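Local atomic coordinates of probable thiamine pyrophosphokinase (Staphylococcus saprophyticus, PDB entry 3L8M), a protein that probably transfers a pyrophosphate group from ATP to thiamine, making thiamine diphosphate, as the thiamine pyrophosphokinase family does. Residues A[130-144]-A[196-210]. Numbering follows the deposited sequence.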
ATOM      1  N   ASP A 130      11.884  14.121 -20.106  1.00 17.22           N
ATOM      2  CA  ASP A 130      13.256  14.123 -19.597  1.00 25.60           C
ATOM      3  C   ASP A 130      13.937  15.488 -19.464  1.00 32.96           C
ATOM      4  O   ASP A 130      14.954  15.592 -18.779  1.00 28.36           O
ATOM      5  CB  ASP A 130      14.140  13.204 -20.457  1.00 27.62           C
ATOM      6  CG  ASP A 130      14.080  13.550 -21.931  1.00 32.39           C
ATOM      7  OD1 ASP A 130      13.543  14.624 -22.268  1.00 38.62           O
ATOM      8  OD2 ASP A 130      14.572  12.750 -22.747  1.00 36.87           O
ATOM      9  N   THR A 131      13.383  16.529 -20.085  1.00 21.55           N
ATOM     10  CA  THR A 131      13.994  17.866 -20.031  1.00 32.70           C
ATOM     11  C   THR A 131      13.073  19.017 -19.584  1.00 30.50           C
ATOM     12  O   THR A 131      13.550  20.128 -19.323  1.00 26.64           O
ATOM     13  CB  THR A 131      14.574  18.253 -21.432  1.00 41.09           C
ATOM     14  OG1 THR A 131      15.473  17.230 -21.878  1.00 31.90           O
ATOM     15  CG2 THR A 131      15.325  19.588 -21.373  1.00 29.09           C
ATOM     16  N   ASN A 132      11.772  18.763 -19.469  1.00 30.30           N
ATOM     17  CA  ASN A 132      10.842  19.835 -19.122  1.00 25.59           C
ATOM     18  C   ASN A 132       9.733  19.470 -18.148  1.00 25.56           C
ATOM     19  O   ASN A 132       9.408  18.305 -17.945  1.00 25.47           O
ATOM     20  CB  ASN A 132      10.144  20.349 -20.384  1.00 33.12           C
ATOM     21  CG  ASN A 132      11.105  20.817 -21.450  1.00 31.09           C
ATOM     22  OD1 ASN A 132      11.489  21.986 -21.488  1.00 28.45           O
ATOM     23  ND2 ASN A 132      11.499  19.900 -22.331  1.00 23.09           N
ATOM     24  N   GLU A 133       9.125  20.515 -17.600  1.00 24.58           N
ATOM     25  CA  GLU A 133       8.003  20.411 -16.688  1.00 22.20           C
ATOM     26  C   GLU A 133       7.155  21.620 -17.082  1.00 28.88           C
ATOM     27  O   GLU A 133       7.662  22.745 -17.139  1.00 19.99           O
ATOM     28  CB  GLU A 133       8.480  20.514 -15.245  1.00 29.72           C
ATOM     29  CG  GLU A 133       7.489  19.975 -14.240  1.00 51.94           C
ATOM     30  CD  GLU A 133       8.092  19.862 -12.852  1.00 65.99           C
ATOM     31  OE1 GLU A 133       9.189  19.271 -12.735  1.00 56.86           O
ATOM     32  OE2 GLU A 133       7.471  20.359 -11.885  1.00 65.04           O
ATOM     33  N   ILE A 134       5.880  21.382 -17.384  1.00 29.16           N
ATOM     34  CA  ILE A 134       4.975  22.444 -17.825  1.00 30.26           C
ATOM     35  C   ILE A 134       3.632  22.436 -17.090  1.00 30.22           C
ATOM     36  O   ILE A 134       3.031  21.378 -16.891  1.00 26.56           O
ATOM     37  CB  ILE A 134       4.688  22.313 -19.354  1.00 39.15           C
ATOM     38  CG1 ILE A 134       5.992  22.397 -20.146  1.00 41.47           C
ATOM     39  CG2 ILE A 134       3.707  23.395 -19.817  1.00 25.45           C
ATOM     40  CD1 ILE A 134       5.838  22.004 -21.609  1.00 37.75           C
ATOM     41  N   GLN A 135       3.160  23.619 -16.701  1.00 29.04           N
ATOM     42  CA  GLN A 135       1.874  23.739 -16.020  1.00 34.00           C
ATOM     43  C   GLN A 135       1.255  25.098 -16.300  1.00 35.74           C
ATOM     44  O   GLN A 135       1.958  26.066 -16.591  1.00 34.74           O
ATOM     45  CB  GLN A 135       2.028  23.540 -14.511  1.00 25.93           C
ATOM     46  CG  GLN A 135       2.897  24.584 -13.828  1.00 44.04           C
ATOM     47  CD  GLN A 135       3.044  24.337 -12.331  1.00 50.94           C
ATOM     48  OE1 GLN A 135       2.059  24.338 -11.592  1.00 48.24           O
ATOM     49  NE2 GLN A 135       4.279  24.120 -11.881  1.00 37.80           N
ATOM     50  N   PHE A 136      -0.069  25.155 -16.211  1.00 36.42           N
ATOM     51  CA  PHE A 136      -0.835  26.370 -16.454  1.00 28.87           C
ATOM     52  C   PHE A 136      -0.978  27.171 -15.150  1.00 27.15           C
ATOM     53  O   PHE A 136      -1.099  26.598 -14.074  1.00 35.37           O
ATOM     54  CB  PHE A 136      -2.207  25.964 -17.008  1.00 38.23           C
ATOM     55  CG  PHE A 136      -3.103  27.113 -17.363  1.00 46.46           C
ATOM     56  CD1 PHE A 136      -2.712  28.063 -18.303  1.00 40.51           C
ATOM     57  CD2 PHE A 136      -4.376  27.215 -16.796  1.00 52.42           C
ATOM     58  CE1 PHE A 136      -3.574  29.101 -18.675  1.00 39.05           C
ATOM     59  CE2 PHE A 136      -5.248  28.249 -17.162  1.00 49.88           C
ATOM     60  CZ  PHE A 136      -4.846  29.192 -18.103  1.00 44.39           C
ATOM     61  N   ILE A 137      -0.922  28.493 -15.243  1.00 31.59           N
ATOM     62  CA  ILE A 137      -1.063  29.348 -14.068  1.00 35.51           C
ATOM     63  C   ILE A 137      -2.052  30.441 -14.404  1.00 42.63           C
ATOM     64  O   ILE A 137      -1.820  31.244 -15.307  1.00 45.68           O
ATOM     65  CB  ILE A 137       0.253  30.008 -13.646  1.00 42.67           C
ATOM     66  CG1 ILE A 137       1.328  28.944 -13.399  1.00 41.95           C
ATOM     67  CG2 ILE A 137       0.021  30.813 -12.368  1.00 40.88           C
ATOM     68  CD1 ILE A 137       2.671  29.528 -12.992  1.00 43.89           C
ATOM     69  N   GLN A 138      -3.153  30.461 -13.664  1.00 42.44           N
ATOM     70  CA  GLN A 138      -4.224  31.418 -13.886  1.00 48.45           C
ATOM     71  C   GLN A 138      -4.035  32.705 -13.098  1.00 47.92           C
ATOM     72  O   GLN A 138      -3.092  32.830 -12.311  1.00 50.03           O
ATOM     73  CB  GLN A 138      -5.551  30.758 -13.518  1.00 63.59           C
ATOM     74  CG  GLN A 138      -6.778  31.402 -14.111  1.00 72.07           C
ATOM     75  CD  GLN A 138      -8.025  30.600 -13.812  1.00 77.37           C
ATOM     76  OE1 GLN A 138      -8.350  30.348 -12.648  1.00 77.35           O
ATOM     77  NE2 GLN A 138      -8.731  30.187 -14.861  1.00 80.93           N
ATOM     78  N   LYS A 139      -4.934  33.661 -13.323  1.00 51.52           N
ATOM     79  CA  LYS A 139      -4.888  34.955 -12.641  1.00 54.32           C
ATOM     80  C   LYS A 139      -4.807  34.751 -11.132  1.00 56.21           C
ATOM     81  O   LYS A 139      -5.624  34.044 -10.541  1.00 62.32           O
ATOM     82  CB  LYS A 139      -6.127  35.783 -12.999  1.00 54.84           C
ATOM     83  CG  LYS A 139      -6.228  37.144 -12.309  1.00 61.07           C
ATOM     84  CD  LYS A 139      -7.516  37.864 -12.725  1.00 67.76           C
ATOM     85  CE  LYS A 139      -7.822  39.082 -11.851  1.00 66.11           C
ATOM     86  NZ  LYS A 139      -6.803  40.167 -11.947  1.00 63.75           N
ATOM     87  N   GLY A 140      -3.809  35.372 -10.516  1.00 55.03           N
ATOM     88  CA  GLY A 140      -3.621  35.235  -9.085  1.00 46.77           C
ATOM     89  C   GLY A 140      -2.157  35.411  -8.754  1.00 46.63           C
ATOM     90  O   GLY A 140      -1.371  35.800  -9.617  1.00 53.43           O
ATOM     91  N   GLN A 141      -1.788  35.124  -7.512  1.00 41.48           N
ATOM     92  CA  GLN A 141      -0.406  35.260  -7.069  1.00 60.80           C
ATOM     93  C   GLN A 141       0.101  33.894  -6.623  1.00 65.34           C
ATOM     94  O   GLN A 141      -0.612  33.152  -5.942  1.00 69.59           O
ATOM     95  CB  GLN A 141      -0.325  36.260  -5.913  1.00 65.71           C
ATOM     96  CG  GLN A 141       1.036  36.914  -5.752  1.00 72.99           C
ATOM     97  CD  GLN A 141       0.987  38.134  -4.853  1.00 75.78           C
ATOM     98  OE1 GLN A 141       0.106  38.986  -4.995  1.00 75.38           O
ATOM     99  NE2 GLN A 141       1.944  38.233  -3.931  1.00 67.68           N
ATOM    100  N   PHE A 142       1.327  33.558  -7.008  1.00 65.75           N
ATOM    101  CA  PHE A 142       1.898  32.259  -6.656  1.00 68.04           C
ATOM    102  C   PHE A 142       3.418  32.345  -6.540  1.00 66.94           C
ATOM    103  O   PHE A 142       4.029  33.280  -7.053  1.00 68.57           O
ATOM    104  CB  PHE A 142       1.512  31.234  -7.728  1.00 66.96           C
ATOM    105  CG  PHE A 142       0.030  31.156  -7.988  1.00 67.10           C
ATOM    106  CD1 PHE A 142      -0.802  30.411  -7.157  1.00 57.70           C
ATOM    107  CD2 PHE A 142      -0.541  31.854  -9.053  1.00 65.79           C
ATOM    108  CE1 PHE A 142      -2.176  30.362  -7.380  1.00 63.96           C
ATOM    109  CE2 PHE A 142      -1.917  31.812  -9.286  1.00 60.91           C
ATOM    110  CZ  PHE A 142      -2.735  31.064  -8.449  1.00 66.03           C
ATOM    111  N   ASN A 143       4.021  31.370  -5.864  1.00 69.48           N
ATOM    112  CA  ASN A 143       5.474  31.340  -5.689  1.00 73.54           C
ATOM    113  C   ASN A 143       6.139  30.283  -6.571  1.00 74.71           C
ATOM    114  O   ASN A 143       5.907  30.230  -7.779  1.00 75.15           O
ATOM    115  CB  ASN A 143       5.835  31.069  -4.225  1.00 76.14           C
ATOM    116  CG  ASN A 143       5.519  32.239  -3.313  1.00 80.32           C
ATOM    117  OD1 ASN A 143       5.822  32.203  -2.121  1.00 77.13           O
ATOM    118  ND2 ASN A 143       4.908  33.280  -3.867  1.00 81.63           N
ATOM    119  N   VAL A 144       6.968  29.445  -5.956  1.00 76.22           N
ATOM    120  CA  VAL A 144       7.675  28.388  -6.670  1.00 77.65           C
ATOM    121  C   VAL A 144       7.436  27.017  -6.026  1.00 78.69           C
ATOM    122  O   VAL A 144       8.285  26.487  -5.304  1.00 74.32           O
ATOM    123  CB  VAL A 144       9.195  28.683  -6.716  1.00 77.55           C
ATOM    124  CG1 VAL A 144       9.942  27.531  -7.376  1.00 81.23           C
ATOM    125  CG2 VAL A 144       9.441  29.972  -7.481  1.00 74.94           C
ATOM    126  N   ASN A 196       8.811  34.870  -6.313  1.00 80.14           N
ATOM    127  CA  ASN A 196       7.428  35.313  -6.462  1.00 82.15           C
ATOM    128  C   ASN A 196       7.022  35.659  -7.892  1.00 77.19           C
ATOM    129  O   ASN A 196       7.836  36.136  -8.687  1.00 73.63           O
ATOM    130  CB  ASN A 196       7.178  36.525  -5.557  1.00 83.53           C
ATOM    131  CG  ASN A 196       7.686  36.312  -4.139  1.00 82.94           C
ATOM    132  OD1 ASN A 196       8.892  36.193  -3.908  1.00 83.41           O
ATOM    133  ND2 ASN A 196       6.765  36.261  -3.181  1.00 82.10           N
ATOM    134  N   ILE A 197       5.752  35.414  -8.203  1.00 66.18           N
ATOM    135  CA  ILE A 197       5.199  35.702  -9.522  1.00 71.82           C
ATOM    136  C   ILE A 197       3.698  35.946  -9.387  1.00 73.68           C
ATOM    137  O   ILE A 197       2.968  35.119  -8.839  1.00 72.40           O
ATOM    138  CB  ILE A 197       5.469  34.533 -10.518  1.00 72.03           C
ATOM    139  CG1 ILE A 197       4.972  34.901 -11.923  1.00 72.43           C
ATOM    140  CG2 ILE A 197       4.814  33.257 -10.020  1.00 70.33           C
ATOM    141  CD1 ILE A 197       3.463  34.834 -12.116  1.00 55.48           C
ATOM    142  N   GLU A 198       3.239  37.091  -9.882  1.00 69.93           N
ATOM    143  CA  GLU A 198       1.827  37.430  -9.797  1.00 67.70           C
ATOM    144  C   GLU A 198       1.226  37.752 -11.152  1.00 62.25           C
ATOM    145  O   GLU A 198       1.706  38.631 -11.869  1.00 61.54           O
ATOM    146  CB  GLU A 198       1.625  38.621  -8.860  1.00 79.51           C
ATOM    147  CG  GLU A 198       0.181  39.098  -8.772  1.00 82.22           C
ATOM    148  CD  GLU A 198       0.012  40.260  -7.813  1.00 89.64           C
ATOM    149  OE1 GLU A 198      -1.118  40.782  -7.691  1.00 89.60           O
ATOM    150  OE2 GLU A 198       1.014  40.649  -7.176  1.00 86.97           O
ATOM    151  N   ILE A 199       0.165  37.034 -11.499  1.00 54.39           N
ATOM    152  CA  ILE A 199      -0.510  37.256 -12.762  1.00 47.75           C
ATOM    153  C   ILE A 199      -1.628  38.261 -12.514  1.00 57.63           C
ATOM    154  O   ILE A 199      -2.678  37.915 -11.967  1.00 52.64           O
ATOM    155  CB  ILE A 199      -1.113  35.947 -13.308  1.00 47.93           C
ATOM    156  CG1 ILE A 199      -0.009  34.900 -13.501  1.00 45.09           C
ATOM    157  CG2 ILE A 199      -1.859  36.223 -14.606  1.00 44.56           C
ATOM    158  CD1 ILE A 199       0.971  35.208 -14.625  1.00 49.39           C
ATOM    159  N   ILE A 200      -1.389  39.511 -12.903  1.00 53.93           N
ATOM    160  CA  ILE A 200      -2.374  40.571 -12.728  1.00 54.25           C
ATOM    161  C   ILE A 200      -3.544  40.374 -13.682  1.00 56.26           C
ATOM    162  O   ILE A 200      -4.697  40.633 -13.332  1.00 58.36           O
ATOM    163  CB  ILE A 200      -1.755  41.965 -12.978  1.00 47.05           C
ATOM    164  CG1 ILE A 200      -0.863  42.374 -11.799  1.00 48.83           C
ATOM    165  CG2 ILE A 200      -2.854  42.992 -13.166  1.00 40.22           C
ATOM    166  CD1 ILE A 200       0.324  41.467 -11.556  1.00 55.68           C
ATOM    167  N   GLU A 201      -3.239  39.923 -14.894  1.00 57.56           N
ATOM    168  CA  GLU A 201      -4.265  39.683 -15.900  1.00 57.95           C
ATOM    169  C   GLU A 201      -3.872  38.550 -16.831  1.00 55.47           C
ATOM    170  O   GLU A 201      -2.687  38.303 -17.057  1.00 56.98           O
ATOM    171  CB  GLU A 201      -4.516  40.939 -16.735  1.00 64.44           C
ATOM    172  CG  GLU A 201      -5.313  42.022 -16.031  1.00 70.04           C
ATOM    173  CD  GLU A 201      -6.266  42.730 -16.979  1.00 73.76           C
ATOM    174  OE1 GLU A 201      -5.788  43.327 -17.969  1.00 70.55           O
ATOM    175  OE2 GLU A 201      -7.492  42.681 -16.736  1.00 63.28           O
ATOM    176  N   GLY A 202      -4.879  37.868 -17.367  1.00 54.27           N
ATOM    177  CA  GLY A 202      -4.630  36.772 -18.281  1.00 49.52           C
ATOM    178  C   GLY A 202      -4.157  35.496 -17.617  1.00 52.84           C
ATOM    179  O   GLY A 202      -4.387  35.270 -16.428  1.00 54.30           O
ATOM    180  N   SER A 203      -3.482  34.664 -18.403  1.00 55.11           N
ATOM    181  CA  SER A 203      -2.967  33.381 -17.944  1.00 44.44           C
ATOM    182  C   SER A 203      -1.674  33.050 -18.687  1.00 47.64           C
ATOM    183  O   SER A 203      -1.477  33.475 -19.827  1.00 39.71           O
ATOM    184  CB  SER A 203      -4.004  32.296 -18.217  1.00 47.24           C
ATOM    185  OG  SER A 203      -4.319  32.221 -19.605  1.00 30.84           O
ATOM    186  N   VAL A 204      -0.794  32.290 -18.045  1.00 48.07           N
ATOM    187  CA  VAL A 204       0.469  31.914 -18.670  1.00 45.52           C
ATOM    188  C   VAL A 204       0.882  30.473 -18.371  1.00 47.20           C
ATOM    189  O   VAL A 204       0.573  29.925 -17.309  1.00 36.77           O
ATOM    190  CB  VAL A 204       1.626  32.828 -18.206  1.00 43.98           C
ATOM    191  CG1 VAL A 204       1.273  34.290 -18.453  1.00 46.90           C
ATOM    192  CG2 VAL A 204       1.924  32.578 -16.726  1.00 44.53           C
ATOM    193  N   LEU A 205       1.561  29.857 -19.331  1.00 32.48           N
ATOM    194  CA  LEU A 205       2.063  28.511 -19.146  1.00 31.51           C
ATOM    195  C   LEU A 205       3.450  28.706 -18.552  1.00 26.70           C
ATOM    196  O   LEU A 205       4.210  29.571 -18.989  1.00 29.67           O
ATOM    197  CB  LEU A 205       2.185  27.775 -20.481  1.00 26.55           C
ATOM    198  CG  LEU A 205       0.901  27.273 -21.144  1.00 43.78           C
ATOM    199  CD1 LEU A 205       1.198  26.943 -22.600  1.00 13.47           C
ATOM    200  CD2 LEU A 205       0.354  26.052 -20.396  1.00 19.08           C
HETATM  201  N   MSE A 206       3.774  27.940 -17.528  1.00 29.26           N
HETATM  202  CA  MSE A 206       5.092  28.052 -16.943  1.00 31.85           C
HETATM  203  C   MSE A 206       5.836  26.807 -17.383  1.00 36.01           C
HETATM  204  O   MSE A 206       5.310  25.704 -17.267  1.00 22.97           O
HETATM  205  CB  MSE A 206       5.008  28.102 -15.423  1.00 35.66           C
HETATM  206  CG  MSE A 206       6.357  27.922 -14.756  1.00 38.23           C
HETATM  207 SE   MSE A 206       6.241  28.027 -12.979  1.00 36.18          SE
HETATM  208  CE  MSE A 206       7.881  28.533 -12.630  1.00 24.38           C
ATOM    209  N   ILE A 207       7.044  26.982 -17.908  1.00 31.47           N
ATOM    210  CA  ILE A 207       7.830  25.850 -18.365  1.00 30.67           C
ATOM    211  C   ILE A 207       9.221  25.863 -17.769  1.00 30.34           C
ATOM    212  O   ILE A 207       9.975  26.815 -17.944  1.00 33.99           O
ATOM    213  CB  ILE A 207       7.922  25.826 -19.903  1.00 33.13           C
ATOM    214  CG1 ILE A 207       8.951  24.793 -20.350  1.00 38.87           C
ATOM    215  CG2 ILE A 207       8.294  27.194 -20.427  1.00 41.36           C
ATOM    216  CD1 ILE A 207       8.895  24.515 -21.823  1.00 51.88           C
ATOM    217  N   ARG A 208       9.554  24.802 -17.043  1.00 30.41           N
ATOM    218  CA  ARG A 208      10.866  24.697 -16.433  1.00 39.53           C
ATOM    219  C   ARG A 208      11.726  23.765 -17.266  1.00 33.98           C
ATOM    220  O   ARG A 208      11.277  22.701 -17.689  1.00 42.29           O
ATOM    221  CB  ARG A 208      10.732  24.200 -14.997  1.00 42.79           C
ATOM    222  CG  ARG A 208       9.862  25.130 -14.169  1.00 44.29           C
ATOM    223  CD  ARG A 208      10.443  25.361 -12.799  1.00 56.08           C
ATOM    224  NE  ARG A 208       9.576  24.829 -11.755  1.00 60.83           N
ATOM    225  CZ  ARG A 208       9.807  24.975 -10.455  1.00 66.94           C
ATOM    226  NH1 ARG A 208      10.882  25.642 -10.047  1.00 59.47           N
ATOM    227  NH2 ARG A 208       8.967  24.453  -9.565  1.00 56.79           N
ATOM    228  N   SER A 209      12.961  24.179 -17.521  1.00 39.13           N
ATOM    229  CA  SER A 209      13.874  23.388 -18.334  1.00 44.64           C
ATOM    230  C   SER A 209      15.174  23.137 -17.600  1.00 43.17           C
ATOM    231  O   SER A 209      15.494  23.820 -16.636  1.00 48.90           O
ATOM    232  CB  SER A 209      14.177  24.116 -19.650  1.00 42.73           C
ATOM    233  OG  SER A 209      13.000  24.329 -20.410  1.00 43.18           O
ATOM    234  N   LYS A 210      15.924  22.148 -18.058  1.00 45.21           N
ATOM    235  CA  LYS A 210      17.200  21.859 -17.439  1.00 56.40           C
ATOM    236  C   LYS A 210      18.281  22.320 -18.405  1.00 51.64           C
ATOM    237  O   LYS A 210      18.001  22.589 -19.575  1.00 52.66           O
ATOM    238  CB  LYS A 210      17.323  20.361 -17.121  1.00 60.47           C
ATOM    239  CG  LYS A 210      17.256  19.428 -18.314  1.00 60.52           C
ATOM    240  CD  LYS A 210      16.656  18.079 -17.913  1.00 47.69           C
ATOM    241  CE  LYS A 210      17.409  17.422 -16.766  1.00 53.46           C
ATOM    242  NZ  LYS A 210      16.792  16.114 -16.373  1.00 57.34           N
TER
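E133, Q135 and I137 pair with R208, M206 and V204 in an antiparallel ladder, each pair exchanging two backbone hydrogen bonds; M206 N to Q135 O (2.8 Å) is nearly straight at 177°. A second ladder, shifted by two residues, joins G140 to I199 and F142 to I197. G140 adopts a backbone shape that calls for glycine just where 130-144 passes from one ladder to the other.

Beta-branched I134, I207, I137 and V204 suit the extended strands. I134 and I207 lie side by side, CG1 to CG1 at 3.8 Å. On the same face F136, its CG anti to the backbone N (chi1 -178°), carries its ring obliquely to S203, CZ to CB 3.2 Å. On the other face, long, flexible selenomethionine M206 lies across I137, whose CD1 meets M206 CB at 3.7 Å.

Polar side chains add bonds at the ladder's outer end and at the turn between the ladders. S209 OG donates to N132 OD1 (3.0 Å), tilted 25° from the amide's carbonyl plane, and D129 holds ND2. Long lysine chains reach backbone carbonyls: K210, bent at chi3, hydrogen-bonds through NZ to D130 O (3.1 Å), and K139, bent at chi4, through NZ to I200 O (2.6 Å), tilted from the carbonyl plane. Within strand 132-137, E133 is salt-bridged to K126.

The chain turns a corner at I200, so the paired strands pass between the mixed sheet and a four-stranded antiparallel sheet, consistent with this family's all-beta thiamine-binding part continuing from the parallel catalytic strands.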